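ESX-1 secretion system protein eccD1 (Mycobacterium tuberculosis, PDB 4KV2) forms part of the ESX-1 type VII secretion system, which delivers virulence factors such as EsxA and EsxB to host cells during infection. Local coordinates at residues Thr5-Met16 with Leu77-Leu88. Residues are numbered along the deposited sequence; the frame is centred on the assembly and turned at random. Where two conformers were deposited one is given.
Sequences TTRVTILTGRRM and LDDAGVVDGSLL
Val8 and Leu88 meet on the buried face of the parallel central strand pair of a ubiquitin-like fold. Strand 5-12 also pairs with strand 15-22 on its other edge. Val8 CG1 is the hub of the tight side. It lies 4.0 Å from Val82 CG1 and 4.1 Å from Leu88 CD1, and the two valine side chains cross at about a right angle. Ile10 places CD1 against Leu88 CB. Three backbone hydrogen bonds join the strands: Thr9 N to Ser86 O, Leu88 N to Thr9 O and Leu11 N to Leu88 O.

The face carrying Thr9 and Leu87 lies nearer the surface and holds water. Leu87 CD2 lies 3.6 Å from Thr9 CG2, the two side chains running alongside, and Met16 CE approaches Leu87 CD2 loosely. Thr9 OG1 is hydrogen-bonded to Asp18 OD1 of strand 15-22, and a water links it to Gly85 O.

In the type II turn 83-86, Gly85 N gives a hydrogen bond to Arg7 O. Another water joins Thr6 OG1, Asp78 OD1 and Val82 O. With CG beside its own backbone N (chi1 -72°), Asp84 brings its carboxylate to the strand. Its OD1 accepts Arg7 N at 2.9 Å, on the anti side and 17° from the carboxylate plane.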
ATOM      1  N   THR A   5      -3.721 -10.909   3.244  1.00 25.77           N
ATOM      2  CA  THR A   5      -4.054  -9.545   3.644  1.00 23.99           C
ATOM      3  C   THR A   5      -4.873  -9.546   4.937  1.00 22.77           C
ATOM      4  O   THR A   5      -5.459 -10.569   5.319  1.00 24.04           O
ATOM      5  CB  THR A   5      -4.878  -8.810   2.567  1.00 24.49           C
ATOM      6  OG1 THR A   5      -6.000  -9.622   2.237  1.00 26.50           O
ATOM      7  CG2 THR A   5      -4.088  -8.535   1.311  1.00 26.36           C
ATOM      8  N   THR A   6      -4.911  -8.388   5.591  1.00 20.97           N
ATOM      9  CA  THR A   6      -5.695  -8.190   6.791  1.00 20.38           C
ATOM     10  C   THR A   6      -6.434  -6.858   6.669  1.00 19.28           C
ATOM     11  O   THR A   6      -5.884  -5.847   6.197  1.00 18.65           O
ATOM     12  CB  THR A   6      -4.814  -8.206   8.077  1.00 20.52           C
ATOM     13  OG1 THR A   6      -4.169  -9.475   8.232  1.00 22.25           O
ATOM     14  CG2 THR A   6      -5.635  -7.927   9.341  1.00 20.75           C
ATOM     15  N   ARG A   7      -7.684  -6.878   7.095  1.00 19.76           N
ATOM     16  CA  ARG A   7      -8.511  -5.679   7.159  0.50 19.45           C
ATOM     17  C   ARG A   7      -8.251  -4.968   8.468  1.00 18.56           C
ATOM     18  O   ARG A   7      -8.420  -5.560   9.535  1.00 19.65           O
ATOM     19  CB  ARG A   7     -10.003  -6.031   7.090  0.50 21.44           C
ATOM     20  CG  ARG A   7     -10.583  -6.068   5.687  0.50 23.05           C
ATOM     21  CD  ARG A   7      -9.798  -7.032   4.828  0.50 23.39           C
ATOM     22  NE  ARG A   7     -10.288  -7.124   3.458  0.50 25.71           N
ATOM     23  CZ  ARG A   7      -9.750  -7.942   2.573  0.50 26.70           C
ATOM     24  NH1 ARG A   7      -8.735  -8.713   2.951  0.50 25.49           N
ATOM     25  NH2 ARG A   7     -10.203  -7.987   1.343  0.50 29.66           N
ATOM     26  N   VAL A   8      -7.832  -3.713   8.384  1.00 17.59           N
ATOM     27  CA  VAL A   8      -7.666  -2.894   9.568  1.00 17.16           C
ATOM     28  C   VAL A   8      -8.408  -1.592   9.376  1.00 16.90           C
ATOM     29  O   VAL A   8      -8.702  -1.201   8.242  1.00 17.28           O
ATOM     30  CB  VAL A   8      -6.180  -2.618   9.929  1.00 17.05           C
ATOM     31  CG1 VAL A   8      -5.420  -3.931  10.084  1.00 17.84           C
ATOM     32  CG2 VAL A   8      -5.535  -1.711   8.911  1.00 16.89           C
ATOM     33  N   THR A   9      -8.755  -0.954  10.484  1.00 16.75           N
ATOM     34  CA  THR A   9      -9.384   0.347  10.442  1.00 16.88           C
ATOM     35  C   THR A   9      -8.426   1.289  11.168  1.00 16.36           C
ATOM     36  O   THR A   9      -8.050   1.026  12.307  1.00 16.87           O
ATOM     37  CB  THR A   9     -10.726   0.320  11.165  1.00 18.56           C
ATOM     38  OG1 THR A   9     -11.638  -0.580  10.501  1.00 19.93           O
ATOM     39  CG2 THR A   9     -11.324   1.709  11.226  1.00 19.34           C
ATOM     40  N   ILE A  10      -8.048   2.373  10.512  1.00 16.15           N
ATOM     41  CA  ILE A  10      -7.214   3.395  11.114  1.00 16.43           C
ATOM     42  C   ILE A  10      -8.084   4.487  11.722  1.00 17.40           C
ATOM     43  O   ILE A  10      -8.914   5.085  11.021  1.00 17.85           O
ATOM     44  CB  ILE A  10      -6.289   4.077  10.067  1.00 16.69           C
ATOM     45  CG1 ILE A  10      -5.449   3.034   9.333  1.00 16.62           C
ATOM     46  CG2 ILE A  10      -5.413   5.143  10.739  1.00 17.71           C
ATOM     47  CD1 ILE A  10      -4.660   2.086  10.227  1.00 16.76           C
ATOM     48  N   LEU A  11      -7.889   4.745  13.007  1.00 18.26           N
ATOM     49  CA  LEU A  11      -8.515   5.876  13.704  1.00 19.91           C
ATOM     50  C   LEU A  11      -7.636   7.132  13.638  1.00 20.60           C
ATOM     51  O   LEU A  11      -6.515   7.110  14.100  1.00 21.14           O
ATOM     52  CB  LEU A  11      -8.726   5.507  15.176  1.00 21.74           C
ATOM     53  CG  LEU A  11      -9.489   6.494  16.080  1.00 24.01           C
ATOM     54  CD1 LEU A  11     -10.881   6.825  15.529  1.00 24.70           C
ATOM     55  CD2 LEU A  11      -9.595   5.872  17.457  1.00 26.44           C
ATOM     56  N   THR A  12      -8.170   8.219  13.098  1.00 21.34           N
ATOM     57  CA  THR A  12      -7.513   9.515  13.050  1.00 23.00           C
ATOM     58  C   THR A  12      -8.500  10.509  13.662  1.00 24.93           C
ATOM     59  O   THR A  12      -9.430  10.970  13.003  1.00 25.64           O
ATOM     60  CB  THR A  12      -7.149   9.937  11.614  1.00 23.33           C
ATOM     61  OG1 THR A  12      -6.429   8.889  10.954  1.00 22.21           O
ATOM     62  CG2 THR A  12      -6.276  11.155  11.631  1.00 25.47           C
ATOM     63  N   GLY A  13      -8.300  10.813  14.946  1.00 26.78           N
ATOM     64  CA  GLY A  13      -9.236  11.631  15.716  1.00 29.18           C
ATOM     65  C   GLY A  13     -10.550  10.888  15.809  1.00 29.72           C
ATOM     66  O   GLY A  13     -10.628   9.841  16.454  1.00 30.21           O
ATOM     67  N   ARG A  14     -11.567  11.401  15.128  1.00 31.03           N
ATOM     68  CA  ARG A  14     -12.895  10.794  15.151  1.00 32.43           C
ATOM     69  C   ARG A  14     -13.154   9.980  13.916  1.00 30.95           C
ATOM     70  O   ARG A  14     -14.164   9.306  13.842  1.00 32.01           O
ATOM     71  CB  ARG A  14     -13.972  11.863  15.180  1.00 36.24           C
ATOM     72  CG  ARG A  14     -13.919  12.736  16.393  1.00 39.15           C
ATOM     73  CD  ARG A  14     -15.298  13.258  16.748  1.00 43.62           C
ATOM     74  NE  ARG A  14     -15.548  14.593  16.219  1.00 46.71           N
ATOM     75  CZ  ARG A  14     -14.964  15.705  16.669  1.00 48.41           C
ATOM     76  NH1 ARG A  14     -14.057  15.642  17.644  1.00 48.38           N
ATOM     77  NH2 ARG A  14     -15.279  16.890  16.140  1.00 50.84           N
ATOM     78  N   ARG A  15     -12.274  10.100  12.930  1.00 28.90           N
ATOM     79  CA  ARG A  15     -12.488   9.482  11.640  1.00 28.41           C
ATOM     80  C   ARG A  15     -11.912   8.088  11.617  1.00 25.96           C
ATOM     81  O   ARG A  15     -10.786   7.868  12.044  1.00 24.15           O
ATOM     82  CB  ARG A  15     -11.839  10.300  10.533  1.00 28.99           C
ATOM     83  CG  ARG A  15     -11.952   9.642   9.155  1.00 29.63           C
ATOM     84  CD  ARG A  15     -13.396   9.508   8.712  1.00 32.55           C
ATOM     85  NE  ARG A  15     -13.964  10.809   8.379  1.00 36.25           N
ATOM     86  CZ  ARG A  15     -13.899  11.391   7.179  1.00 39.04           C
ATOM     87  NH1 ARG A  15     -13.285  10.803   6.153  1.00 38.90           N
ATOM     88  NH2 ARG A  15     -14.448  12.589   7.006  1.00 42.55           N
ATOM     89  N   MET A  16     -12.678   7.153  11.084  1.00 25.48           N
ATOM     90  CA  MET A  16     -12.162   5.838  10.804  1.00 24.62           C
ATOM     91  C   MET A  16     -11.960   5.683   9.303  1.00 22.80           C
ATOM     92  O   MET A  16     -12.795   6.112   8.508  1.00 22.75           O
ATOM     93  CB  MET A  16     -13.135   4.789  11.301  1.00 27.03           C
ATOM     94  CG  MET A  16     -13.210   4.701  12.812  1.00 30.31           C
ATOM     95  SD  MET A  16     -14.526   3.545  13.219  1.00 35.80           S
ATOM     96  CE  MET A  16     -14.300   3.574  14.999  1.00 38.65           C
ATOM     97  N   LEU A  77       1.842  -7.677  10.607  1.00 18.21           N
ATOM     98  CA  LEU A  77       0.560  -7.671  11.350  1.00 18.65           C
ATOM     99  C   LEU A  77       0.195  -9.045  11.940  1.00 20.41           C
ATOM    100  O   LEU A  77      -0.367  -9.128  13.044  1.00 20.37           O
ATOM    101  CB  LEU A  77      -0.558  -7.163  10.451  1.00 19.20           C
ATOM    102  CG  LEU A  77      -0.458  -5.680  10.045  1.00 18.57           C
ATOM    103  CD1 LEU A  77      -1.473  -5.413   8.952  1.00 20.08           C
ATOM    104  CD2 LEU A  77      -0.732  -4.747  11.224  1.00 18.82           C
ATOM    105  N   ASP A  78       0.522 -10.126  11.221  1.00 21.93           N
ATOM    106  CA  ASP A  78       0.296 -11.477  11.749  1.00 24.59           C
ATOM    107  C   ASP A  78       1.150 -11.722  12.997  1.00 25.46           C
ATOM    108  O   ASP A  78       0.648 -12.216  14.003  1.00 26.89           O
ATOM    109  CB  ASP A  78       0.656 -12.553  10.725  1.00 26.64           C
ATOM    110  CG  ASP A  78      -0.370 -12.704   9.605  1.00 28.14           C
ATOM    111  OD1 ASP A  78      -1.541 -12.301   9.737  1.00 28.42           O
ATOM    112  OD2 ASP A  78       0.015 -13.278   8.567  1.00 30.66           O
ATOM    113  N   ASP A  79       2.441 -11.389  12.908  1.00 25.33           N
ATOM    114  CA  ASP A  79       3.384 -11.516  14.037  1.00 27.36           C
ATOM    115  C   ASP A  79       2.837 -10.769  15.251  1.00 26.92           C
ATOM    116  O   ASP A  79       2.901 -11.275  16.357  1.00 28.84           O
ATOM    117  CB  ASP A  79       4.753 -10.908  13.716  1.00 26.96           C
ATOM    118  CG  ASP A  79       5.536 -11.672  12.659  1.00 28.78           C
ATOM    119  OD1 ASP A  79       5.331 -12.898  12.472  1.00 31.17           O
ATOM    120  OD2 ASP A  79       6.393 -11.016  12.009  1.00 27.96           O
ATOM    121  N   ALA A  80       2.276  -9.576  15.021  1.00 24.45           N
ATOM    122  CA  ALA A  80       1.742  -8.751  16.100  1.00 25.15           C
ATOM    123  C   ALA A  80       0.359  -9.166  16.567  1.00 26.28           C
ATOM    124  O   ALA A  80      -0.219  -8.510  17.445  1.00 28.03           O
ATOM    125  CB  ALA A  80       1.717  -7.275  15.677  1.00 22.93           C
ATOM    126  N   GLY A  81      -0.190 -10.233  15.996  1.00 26.52           N
ATOM    127  CA  GLY A  81      -1.495 -10.710  16.411  1.00 27.79           C
ATOM    128  C   GLY A  81      -2.652  -9.817  16.012  1.00 26.30           C
ATOM    129  O   GLY A  81      -3.696  -9.840  16.647  1.00 28.21           O
ATOM    130  N   VAL A  82      -2.502  -9.066  14.935  1.00 23.46           N
ATOM    131  CA  VAL A  82      -3.577  -8.185  14.482  1.00 23.28           C
ATOM    132  C   VAL A  82      -4.574  -8.976  13.628  1.00 24.42           C
ATOM    133  O   VAL A  82      -4.185  -9.633  12.660  1.00 24.39           O
ATOM    134  CB  VAL A  82      -3.005  -6.984  13.695  1.00 21.37           C
ATOM    135  CG1 VAL A  82      -4.113  -6.084  13.180  1.00 22.75           C
ATOM    136  CG2 VAL A  82      -2.062  -6.175  14.569  1.00 20.82           C
ATOM    137  N   VAL A  83      -5.853  -8.873  13.973  1.00 29.08           N
ATOM    138  CA  VAL A  83      -6.927  -9.656  13.342  1.00 29.45           C
ATOM    139  C   VAL A  83      -7.773  -8.744  12.483  1.00 26.04           C
ATOM    140  O   VAL A  83      -7.727  -7.529  12.660  1.00 22.93           O
ATOM    141  CB  VAL A  83      -7.812 -10.387  14.395  1.00 32.43           C
ATOM    142  CG1 VAL A  83      -6.971 -11.348  15.218  1.00 36.98           C
ATOM    143  CG2 VAL A  83      -8.528  -9.414  15.332  1.00 31.41           C
ATOM    144  N   ASP A  84      -8.533  -9.327  11.545  1.00 26.42           N
ATOM    145  CA  ASP A  84      -9.439  -8.534  10.696  1.00 24.82           C
ATOM    146  C   ASP A  84     -10.349  -7.600  11.502  1.00 23.87           C
ATOM    147  O   ASP A  84     -10.960  -8.019  12.503  1.00 25.52           O
ATOM    148  CB  ASP A  84     -10.326  -9.421   9.805  1.00 27.07           C
ATOM    149  CG  ASP A  84      -9.565 -10.076   8.667  1.00 28.59           C
ATOM    150  OD1 ASP A  84      -8.679  -9.449   8.066  1.00 28.08           O
ATOM    151  OD2 ASP A  84      -9.871 -11.229   8.354  1.00 31.52           O
ATOM    152  N   GLY A  85     -10.424  -6.343  11.053  1.00 21.90           N
ATOM    153  CA  GLY A  85     -11.266  -5.324  11.676  1.00 22.08           C
ATOM    154  C   GLY A  85     -10.646  -4.596  12.874  1.00 21.31           C
ATOM    155  O   GLY A  85     -11.265  -3.694  13.446  1.00 21.91           O
ATOM    156  N   SER A  86      -9.430  -4.971  13.263  1.00 20.88           N
ATOM    157  CA  SER A  86      -8.739  -4.325  14.375  1.00 20.69           C
ATOM    158  C   SER A  86      -8.587  -2.829  14.123  1.00 19.24           C
ATOM    159  O   SER A  86      -8.290  -2.407  12.987  1.00 17.52           O
ATOM    160  CB  SER A  86      -7.329  -4.906  14.562  1.00 21.01           C
ATOM    161  OG  SER A  86      -7.317  -6.199  15.146  1.00 23.56           O
ATOM    162  N   LEU A  87      -8.731  -2.044  15.196  1.00 20.16           N
ATOM    163  CA  LEU A  87      -8.447  -0.614  15.156  1.00 19.64           C
ATOM    164  C   LEU A  87      -6.950  -0.416  15.408  1.00 18.13           C
ATOM    165  O   LEU A  87      -6.398  -0.907  16.405  1.00 19.05           O
ATOM    166  CB  LEU A  87      -9.186   0.173  16.261  1.00 22.75           C
ATOM    167  CG  LEU A  87     -10.666   0.471  16.157  1.00 25.70           C
ATOM    168  CD1 LEU A  87     -11.056   1.584  17.128  1.00 29.14           C
ATOM    169  CD2 LEU A  87     -11.011   0.883  14.745  1.00 25.18           C
ATOM    170  N   LEU A  88      -6.335   0.334  14.510  1.00 16.56           N
ATOM    171  CA  LEU A  88      -4.996   0.841  14.695  1.00 15.99           C
ATOM    172  C   LEU A  88      -4.917   2.358  14.589  1.00 16.27           C
ATOM    173  O   LEU A  88      -5.814   3.030  14.047  1.00 16.93           O
ATOM    174  CB  LEU A  88      -4.058   0.177  13.672  1.00 15.23           C
ATOM    175  CG  LEU A  88      -3.868  -1.336  13.813  1.00 15.84           C
ATOM    176  CD1 LEU A  88      -2.983  -1.921  12.693  1.00 16.37           C
ATOM    177  CD2 LEU A  88      -3.274  -1.708  15.143  1.00 17.52           C
TER
HETATM  178  O   HOH W   1      -8.259 -10.557   5.626  1.00 28.14           O
HETATM  179  O   HOH W   2      -2.600  -9.927  10.413  1.00 25.19           O
HETATM  180  O   HOH W   3     -12.992  -1.994  12.325  1.00 23.64           O